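Local coordinates for protein phospho-2-dehydro-3-deoxyheptonate aldolase (Francisella tularensis, PDB 3TQK) that probably catalyses the stereospecific condensation of phosphoenolpyruvate with D-erythrose 4-phosphate to DAHP, the first step of chorismate biosynthesis, at residues D195-A200 and G226-R231; E171-L176 and I180-A185; A64-Y69 and R124-D129. One frame throughout, in Å; residues are numbered along the deposited sequence.

Contact 1: residues D195-A200 and G226-R231; sequences DAVKSA and GHVILR
Gly226 faces Val197, and their CA atoms, 5.4 Å apart, are the nearest pair of the two backbones. Val197 CG1 lies 3.6 Å from Gly226 O, an oxygen that accepts a hydrogen bond from Thr258 OG1. One residue on, the other methyl takes over: Val197 CG2 is 3.5 Å from the carbonyl carbon of His227. The first torsion of Val197 accounts for this fork, since CG1 stands anti to the backbone N (chi1 168°) while CG2 is swung beside it, and the two methyls sit on successive carbonyl groups of the strand. The segment axes run nearly antiparallel, at 165°, as befits a helix returning the chain between two parallel strands. Helix 191-200 is indeed the connection from strand 179-183 to strand 226-230 in the eight-stranded TIM barrel, with a two-stranded antiparallel hairpin inserted after it. CB of His227 points away from the helix, and its imidazole NE2 is hydrogen-bonded to Trp156 NE1, while the ring meets Phe294 edge-to-face. Its ND1 donates to Val228 O at 2.9 Å; the bond is nearly straight (166° at the hydrogen), with the acceptor in the ring plane but the donor well above the carbonyl plane. Val228 supplies the one contact between two side chains, CG2 against Val197 CG2 at 4.2 Å. Farther along, the strand draws away from the helix segment, and Ile229 pairs through its backbone with Phe182.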
loop_
_atom_site.group_PDB
_atom_site.type_symbol
_atom_site.label_atom_id
_atom_site.label_comp_id
_atom_site.label_asym_id
_atom_site.label_seq_id
_atom_site.Cartn_x
_atom_site.Cartn_y
_atom_site.Cartn_z
ATOM N N ASP A 195 -1.881 8.645 -11.999
ATOM C CA ASP A 195 -2.402 9.300 -10.794
ATOM C C ASP A 195 -1.321 9.391 -9.712
ATOM O O ASP A 195 -1.216 10.391 -9.004
ATOM C CB ASP A 195 -3.607 8.557 -10.200
ATOM C CG ASP A 195 -4.755 8.384 -11.175
ATOM O OD1 ASP A 195 -4.875 9.164 -12.147
ATOM O OD2 ASP A 195 -5.550 7.440 -10.955
ATOM N N ALA A 196 -0.512 8.349 -9.577
ATOM C CA ALA A 196 0.449 8.306 -8.488
ATOM C C ALA A 196 1.559 9.309 -8.749
ATOM O O ALA A 196 2.014 10.001 -7.827
ATOM C CB ALA A 196 1.021 6.901 -8.310
ATOM N N VAL A 197 2.017 9.348 -9.994
ATOM C CA VAL A 197 3.019 10.328 -10.404
ATOM C C VAL A 197 2.494 11.744 -10.103
ATOM O O VAL A 197 3.188 12.548 -9.487
ATOM C CB VAL A 197 3.378 10.183 -11.903
ATOM C CG1 VAL A 197 4.180 11.380 -12.386
ATOM C CG2 VAL A 197 4.163 8.893 -12.151
ATOM N N LYS A 198 1.258 12.018 -10.513
ATOM C CA LYS A 198 0.650 13.317 -10.317
ATOM C C LYS A 198 0.611 13.701 -8.841
ATOM O O LYS A 198 1.044 14.798 -8.468
ATOM C CB LYS A 198 -0.769 13.320 -10.882
ATOM C CG LYS A 198 -1.503 14.659 -10.810
ATOM C CD LYS A 198 -0.739 15.764 -11.510
ATOM C CE LYS A 198 -1.616 17.001 -11.755
ATOM N NZ LYS A 198 -0.764 18.119 -12.247
ATOM N N SER A 199 0.105 12.794 -8.013
ATOM C CA SER A 199 0.018 13.019 -6.578
ATOM C C SER A 199 1.374 13.300 -5.958
ATOM O O SER A 199 1.488 14.147 -5.081
ATOM C CB SER A 199 -0.631 11.826 -5.884
ATOM O OG SER A 199 -0.686 12.017 -4.486
ATOM N N ALA A 200 2.396 12.594 -6.421
ATOM C CA ALA A 200 3.747 12.719 -5.877
ATOM C C ALA A 200 4.421 14.070 -6.187
ATOM O O ALA A 200 5.393 14.447 -5.513
ATOM C CB ALA A 200 4.626 11.552 -6.363
ATOM N N GLY A 226 9.080 12.175 -11.149
ATOM C CA GLY A 226 8.299 10.956 -11.128
ATOM C C GLY A 226 7.862 10.582 -12.526
ATOM O O GLY A 226 7.605 11.448 -13.371
ATOM N N HIS A 227 7.757 9.286 -12.773
ATOM C CA HIS A 227 7.325 8.799 -14.075
ATOM C C HIS A 227 6.732 7.397 -13.953
ATOM O O HIS A 227 6.901 6.721 -12.938
ATOM C CB HIS A 227 8.519 8.745 -15.001
ATOM C CG HIS A 227 9.525 7.727 -14.585
ATOM N ND1 HIS A 227 9.428 6.400 -14.948
ATOM C CD2 HIS A 227 10.610 7.826 -13.787
ATOM C CE1 HIS A 227 10.426 5.731 -14.404
ATOM N NE2 HIS A 227 11.158 6.572 -13.694
ATOM N N VAL A 228 6.073 6.961 -15.016
ATOM C CA VAL A 228 5.473 5.638 -15.080
ATOM C C VAL A 228 6.500 4.602 -15.527
ATOM O O VAL A 228 7.395 4.897 -16.340
ATOM C CB VAL A 228 4.283 5.628 -16.069
ATOM C CG1 VAL A 228 3.716 4.230 -16.241
ATOM C CG2 VAL A 228 3.215 6.579 -15.583
ATOM N N ILE A 229 6.377 3.404 -14.958
ATOM C CA ILE A 229 7.061 2.214 -15.442
ATOM C C ILE A 229 5.995 1.277 -15.965
ATOM O O ILE A 229 5.075 0.936 -15.229
ATOM C CB ILE A 229 7.811 1.474 -14.317
ATOM C CG1 ILE A 229 8.819 2.398 -13.633
ATOM C CG2 ILE A 229 8.500 0.205 -14.875
ATOM C CD1 ILE A 229 9.265 1.913 -12.274
ATOM N N LEU A 230 6.118 0.852 -17.218
ATOM C CA LEU A 230 5.187 -0.118 -17.808
ATOM C C LEU A 230 5.774 -1.524 -17.636
ATOM O O LEU A 230 6.896 -1.777 -18.043
ATOM C CB LEU A 230 4.939 0.187 -19.284
ATOM C CG LEU A 230 4.286 1.537 -19.624
ATOM C CD1 LEU A 230 4.313 1.788 -21.131
ATOM C CD2 LEU A 230 2.860 1.622 -19.080
ATOM N N ARG A 231 5.001 -2.431 -17.047
ATOM C CA ARG A 231 5.506 -3.746 -16.632
ATOM C C ARG A 231 4.499 -4.878 -16.809
ATOM O O ARG A 231 4.619 -5.915 -16.165
ATOM C CB ARG A 231 5.974 -3.699 -15.163
ATOM C CG ARG A 231 4.990 -3.069 -14.189
ATOM C CD ARG A 231 3.807 -3.965 -13.814
ATOM N NE ARG A 231 4.214 -5.111 -12.997
ATOM C CZ ARG A 231 3.474 -6.193 -12.776
ATOM N NH1 ARG A 231 2.267 -6.323 -13.311
ATOM N NH2 ARG A 231 3.951 -7.161 -12.005
#

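Contact 2: residues E171-L176 and I180-A185; sequences ELASGL and IGFKNA
The methyl of Ala173 points at the strand and meets two side chains of 180-185 that lie on one face of it, two residues apart. Toward Phe182 it approaches the far end of the ring obliquely, with Ala173 CB 3.5 Å from CZ and 4.2 Å from CE2. CB of Phe182 leaves the strand to one side of the helix, and the ring, its CG anti to the carbonyl carbon (chi1 -67°), then turns so that CZ reaches Ala173. Toward Ile180 the same methyl touches the short branch, with Ala173 CB 4.2 Å from CG2. The longer branch of Ile180 goes elsewhere, meeting Leu176, whose CD1 is 4.2 Å from Ile180 CD1; the two side chains lie roughly perpendicular, touching at these methyls. The contact is thus purely apolar, carried by four side chains. Beyond it, Phe141 covers Leu176 and Ile180, while Ala196, Val197 and Ala200 of helix 191-200 pack against Phe182. The arrangement belongs to the beta-alpha-beta unit of strand 156-159, helix 167-173 and strand 179-183: Ala173 belongs to the helix, Leu176 is in the turn that leads back, and strand 179-183 runs in the barrel between strands 156-159 and 226-230.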
loop_
_atom_site.group_PDB
_atom_site.type_symbol
_atom_site.label_atom_id
_atom_site.label_comp_id
_atom_site.label_asym_id
_atom_site.label_seq_id
_atom_site.Cartn_x
_atom_site.Cartn_y
_atom_site.Cartn_z
ATOM N N GLU A 171 2.954 9.733 -0.932
ATOM C CA GLU A 171 3.468 10.750 -0.009
ATOM C C GLU A 171 4.968 10.616 0.228
ATOM O O GLU A 171 5.717 11.607 0.209
ATOM C CB GLU A 171 2.733 10.632 1.312
ATOM C CG GLU A 171 1.244 10.975 1.192
ATOM C CD GLU A 171 0.444 10.611 2.413
ATOM O OE1 GLU A 171 0.882 9.778 3.233
ATOM O OE2 GLU A 171 -0.649 11.167 2.554
ATOM N N LEU A 172 5.383 9.377 0.465
ATOM C CA LEU A 172 6.784 9.021 0.635
ATOM C C LEU A 172 7.605 9.465 -0.576
ATOM O O LEU A 172 8.658 10.075 -0.429
ATOM C CB LEU A 172 6.907 7.499 0.831
ATOM C CG LEU A 172 8.293 6.882 0.730
ATOM C CD1 LEU A 172 9.160 7.337 1.918
ATOM C CD2 LEU A 172 8.191 5.377 0.700
ATOM N N ALA A 173 7.109 9.165 -1.770
ATOM C CA ALA A 173 7.817 9.512 -2.986
ATOM C C ALA A 173 7.945 11.009 -3.110
ATOM O O ALA A 173 8.956 11.494 -3.605
ATOM C CB ALA A 173 7.106 8.936 -4.221
ATOM N N SER A 174 6.916 11.738 -2.660
ATOM C CA SER A 174 6.919 13.203 -2.735
ATOM C C SER A 174 7.995 13.847 -1.854
ATOM O O SER A 174 8.271 15.037 -1.998
ATOM C CB SER A 174 5.552 13.777 -2.344
ATOM O OG SER A 174 5.369 13.771 -0.931
ATOM N N GLY A 175 8.580 13.080 -0.935
ATOM C CA GLY A 175 9.632 13.602 -0.066
ATOM C C GLY A 175 11.020 13.045 -0.333
ATOM O O GLY A 175 11.985 13.495 0.261
ATOM N N LEU A 176 11.129 12.051 -1.204
ATOM C CA LEU A 176 12.425 11.474 -1.532
ATOM C C LEU A 176 13.169 12.341 -2.547
ATOM O O LEU A 176 12.542 12.985 -3.381
ATOM C CB LEU A 176 12.241 10.057 -2.080
ATOM C CG LEU A 176 11.841 9.050 -1.006
ATOM C CD1 LEU A 176 11.483 7.733 -1.647
ATOM C CD2 LEU A 176 12.956 8.868 -0.001
ATOM N N ILE A 180 11.863 8.890 -9.133
ATOM C CA ILE A 180 11.012 7.767 -8.766
ATOM C C ILE A 180 10.133 7.328 -9.936
ATOM O O ILE A 180 9.441 8.139 -10.521
ATOM C CB ILE A 180 10.074 8.119 -7.601
ATOM C CG1 ILE A 180 10.859 8.563 -6.371
ATOM C CG2 ILE A 180 9.180 6.927 -7.247
ATOM C CD1 ILE A 180 11.742 7.466 -5.788
ATOM N N GLY A 181 10.160 6.042 -10.256
ATOM C CA GLY A 181 9.218 5.455 -11.181
ATOM C C GLY A 181 8.130 4.691 -10.435
ATOM O O GLY A 181 8.399 4.062 -9.403
ATOM N N PHE A 182 6.902 4.761 -10.956
ATOM C CA PHE A 182 5.741 4.086 -10.381
ATOM C C PHE A 182 5.243 3.036 -11.357
ATOM O O PHE A 182 4.848 3.354 -12.486
ATOM C CB PHE A 182 4.594 5.073 -10.151
ATOM C CG PHE A 182 4.868 6.115 -9.100
ATOM C CD1 PHE A 182 5.692 7.193 -9.365
ATOM C CD2 PHE A 182 4.267 6.039 -7.854
ATOM C CE1 PHE A 182 5.929 8.175 -8.395
ATOM C CE2 PHE A 182 4.498 7.033 -6.883
ATOM C CZ PHE A 182 5.324 8.089 -7.161
ATOM N N LYS A 183 5.221 1.787 -10.915
ATOM C CA LYS A 183 4.783 0.688 -11.761
ATOM C C LYS A 183 3.270 0.715 -11.963
ATOM O O LYS A 183 2.530 1.120 -11.070
ATOM C CB LYS A 183 5.239 -0.643 -11.157
ATOM C CG LYS A 183 6.756 -0.824 -11.234
ATOM C CD LYS A 183 7.200 -2.272 -11.129
ATOM C CE LYS A 183 8.326 -2.577 -12.118
ATOM N NZ LYS A 183 8.673 -4.030 -12.150
ATOM N N ASN A 184 2.802 0.314 -13.139
ATOM C CA ASN A 184 1.368 0.174 -13.332
ATOM C C ASN A 184 0.865 -0.957 -12.448
ATOM O O ASN A 184 1.661 -1.702 -11.878
ATOM C CB ASN A 184 0.993 0.000 -14.801
ATOM C CG ASN A 184 1.426 -1.324 -15.385
ATOM O OD1 ASN A 184 0.853 -2.370 -15.078
ATOM N ND2 ASN A 184 2.398 -1.278 -16.284
ATOM N N ALA A 185 -0.445 -1.040 -12.285
ATOM C CA ALA A 185 -1.046 -1.992 -11.357
ATOM C C ALA A 185 -0.888 -3.446 -11.819
ATOM O O ALA A 185 -0.701 -3.714 -13.010
ATOM C CB ALA A 185 -2.528 -1.653 -11.149
#

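Contact 3: residues A64-Y69 and R124-D129; sequences AAAIEY and RNLLSD
Ile67 and Leu126 lie alongside each other across the groove between two helices, each extending toward the other's helix, and methyl contacts carry most of the contact. Leu126 CD1 is the shared atom: it lies 4.0 Å from Ala66 CB and 4.1 Å from Ile67 CD1, while its sister CD2 is 4.1 Å from Ala66 CB. With CG anti to the backbone N (chi1 179°), Leu126 spans the gap to reach a helix whose segment axis is 10.7 Å away. A second kind of contact joins a hydrocarbon branch to the base of an acid. Ile67 CD1 rests 3.7 Å from Asp129 CB, both residues being partly exposed, and touches the methylene rather than the carboxylate. Across the segments the contact is apolar; backbone bonds such as Glu68 N to Ala64 O lie within each helix, and Tyr69 OH and Arg124 bond elsewhere. Ile60, in a loop, packs on both Ala66 and Leu126. Cys58, a manganese ligand, precedes helix 63-80, its side chain about 12 Å from that of Ala66. The two segments run nearly parallel, their axes 16° apart, as expected of successive outer helices of a TIM barrel: helix 63-80 follows strand 51-56, and helix 116-132 follows strand 84-89.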
loop_
_atom_site.group_PDB
_atom_site.type_symbol
_atom_site.label_atom_id
_atom_site.label_comp_id
_atom_site.label_asym_id
_atom_site.label_seq_id
_atom_site.Cartn_x
_atom_site.Cartn_y
_atom_site.Cartn_z
ATOM N N ALA A 64 28.422 -10.431 -1.813
ATOM C CA ALA A 64 29.678 -10.706 -2.502
ATOM C C ALA A 64 29.462 -10.970 -3.993
ATOM O O ALA A 64 30.243 -10.504 -4.830
ATOM C CB ALA A 64 30.423 -11.890 -1.855
ATOM N N ALA A 65 28.422 -11.729 -4.329
ATOM C CA ALA A 65 28.083 -11.957 -5.736
ATOM C C ALA A 65 27.635 -10.642 -6.389
ATOM O O ALA A 65 27.958 -10.381 -7.537
ATOM C CB ALA A 65 27.012 -13.026 -5.870
ATOM N N ALA A 66 26.920 -9.811 -5.638
ATOM C CA ALA A 66 26.515 -8.491 -6.116
ATOM C C ALA A 66 27.717 -7.592 -6.464
ATOM O O ALA A 66 27.709 -6.897 -7.480
ATOM C CB ALA A 66 25.619 -7.811 -5.089
ATOM N N ILE A 67 28.741 -7.602 -5.621
ATOM C CA ILE A 67 29.969 -6.860 -5.903
ATOM C C ILE A 67 30.631 -7.385 -7.188
ATOM O O ILE A 67 30.983 -6.595 -8.073
ATOM C CB ILE A 67 30.966 -6.933 -4.713
ATOM C CG1 ILE A 67 30.449 -6.114 -3.516
ATOM C CG2 ILE A 67 32.367 -6.468 -5.137
ATOM C CD1 ILE A 67 30.475 -4.617 -3.720
ATOM N N GLU A 68 30.785 -8.702 -7.312
ATOM C CA GLU A 68 31.362 -9.242 -8.545
ATOM C C GLU A 68 30.565 -8.839 -9.785
ATOM O O GLU A 68 31.153 -8.454 -10.791
ATOM C CB GLU A 68 31.508 -10.758 -8.498
ATOM C CG GLU A 68 32.322 -11.313 -9.668
ATOM C CD GLU A 68 32.450 -12.821 -9.636
ATOM O OE1 GLU A 68 32.485 -13.430 -10.723
ATOM O OE2 GLU A 68 32.508 -13.398 -8.529
ATOM N N TYR A 69 29.237 -8.923 -9.711
ATOM C CA TYR A 69 28.368 -8.469 -10.805
ATOM C C TYR A 69 28.636 -7.001 -11.132
ATOM O O TYR A 69 28.751 -6.625 -12.299
ATOM C CB TYR A 69 26.885 -8.653 -10.441
ATOM C CG TYR A 69 25.931 -8.266 -11.560
ATOM C CD1 TYR A 69 25.425 -6.981 -11.646
ATOM C CD2 TYR A 69 25.550 -9.184 -12.527
ATOM C CE1 TYR A 69 24.564 -6.617 -12.660
ATOM C CE2 TYR A 69 24.696 -8.835 -13.549
ATOM C CZ TYR A 69 24.204 -7.545 -13.613
ATOM O OH TYR A 69 23.353 -7.172 -14.627
ATOM N N ARG A 124 22.857 -1.328 3.444
ATOM C CA ARG A 124 23.504 -0.036 3.358
ATOM C C ARG A 124 24.957 -0.216 2.947
ATOM O O ARG A 124 25.441 0.522 2.089
ATOM C CB ARG A 124 23.442 0.719 4.677
ATOM C CG ARG A 124 23.987 2.137 4.560
ATOM C CD ARG A 124 24.077 2.855 5.886
ATOM N NE ARG A 124 24.893 4.049 5.729
ATOM C CZ ARG A 124 24.475 5.163 5.146
ATOM N NH1 ARG A 124 23.227 5.271 4.693
ATOM N NH2 ARG A 124 25.309 6.179 5.017
ATOM N N ASN A 125 25.648 -1.179 3.558
ATOM C CA ASN A 125 27.066 -1.390 3.258
ATOM C C ASN A 125 27.276 -1.794 1.802
ATOM O O ASN A 125 28.258 -1.394 1.180
ATOM C CB ASN A 125 27.728 -2.408 4.216
ATOM C CG ASN A 125 29.198 -2.070 4.516
ATOM O OD1 ASN A 125 29.894 -1.514 3.679
ATOM N ND2 ASN A 125 29.658 -2.396 5.719
ATOM N N LEU A 126 26.348 -2.566 1.251
ATOM C CA LEU A 126 26.409 -2.914 -0.169
ATOM C C LEU A 126 26.267 -1.662 -1.051
ATOM O O LEU A 126 27.055 -1.430 -1.976
ATOM C CB LEU A 126 25.321 -3.931 -0.524
ATOM C CG LEU A 126 25.252 -4.372 -1.986
ATOM C CD1 LEU A 126 26.606 -4.893 -2.487
ATOM C CD2 LEU A 126 24.166 -5.416 -2.142
ATOM N N LEU A 127 25.263 -0.853 -0.745
ATOM C CA LEU A 127 25.029 0.379 -1.486
ATOM C C LEU A 127 26.195 1.342 -1.353
ATOM O O LEU A 127 26.570 2.003 -2.326
ATOM C CB LEU A 127 23.744 1.040 -1.022
ATOM C CG LEU A 127 22.475 0.331 -1.461
ATOM C CD1 LEU A 127 21.327 0.867 -0.630
ATOM C CD2 LEU A 127 22.210 0.506 -2.974
ATOM N N SER A 128 26.795 1.414 -0.169
ATOM C CA SER A 128 28.001 2.227 0.009
ATOM C C SER A 128 29.097 1.747 -0.939
ATOM O O SER A 128 29.659 2.552 -1.672
ATOM C CB SER A 128 28.483 2.189 1.456
ATOM O OG SER A 128 29.632 3.000 1.646
ATOM N N ASP A 129 29.363 0.440 -0.945
ATOM C CA ASP A 129 30.395 -0.153 -1.801
ATOM C C ASP A 129 30.173 0.086 -3.300
ATOM O O ASP A 129 31.099 0.464 -4.014
ATOM C CB ASP A 129 30.535 -1.671 -1.535
ATOM C CG ASP A 129 31.080 -1.979 -0.139
ATOM O OD1 ASP A 129 31.517 -1.036 0.539
ATOM O OD2 ASP A 129 31.060 -3.152 0.292
#

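In the fold
Contacts 1 and 2 are buried neighbours, their centres 6 Å apart. Both join a connecting helix to the barrel wall, and their strands, 179-183 and 226-230, are adjacent and hydrogen-bonded to each other. Contact 3 lies on the opposite side of the chain's centre, its own centre about 25 Å from that of contact 2 and about 29 Å from that of contact 1, and is only partly buried. It joins helix to helix in the outer layer. The chemistry follows: a forked valine over strand backbone in contact 1, an aromatic ring and methyls of branched side chains in contact 2, and methyls beside the base of a partly exposed acid in contact 3.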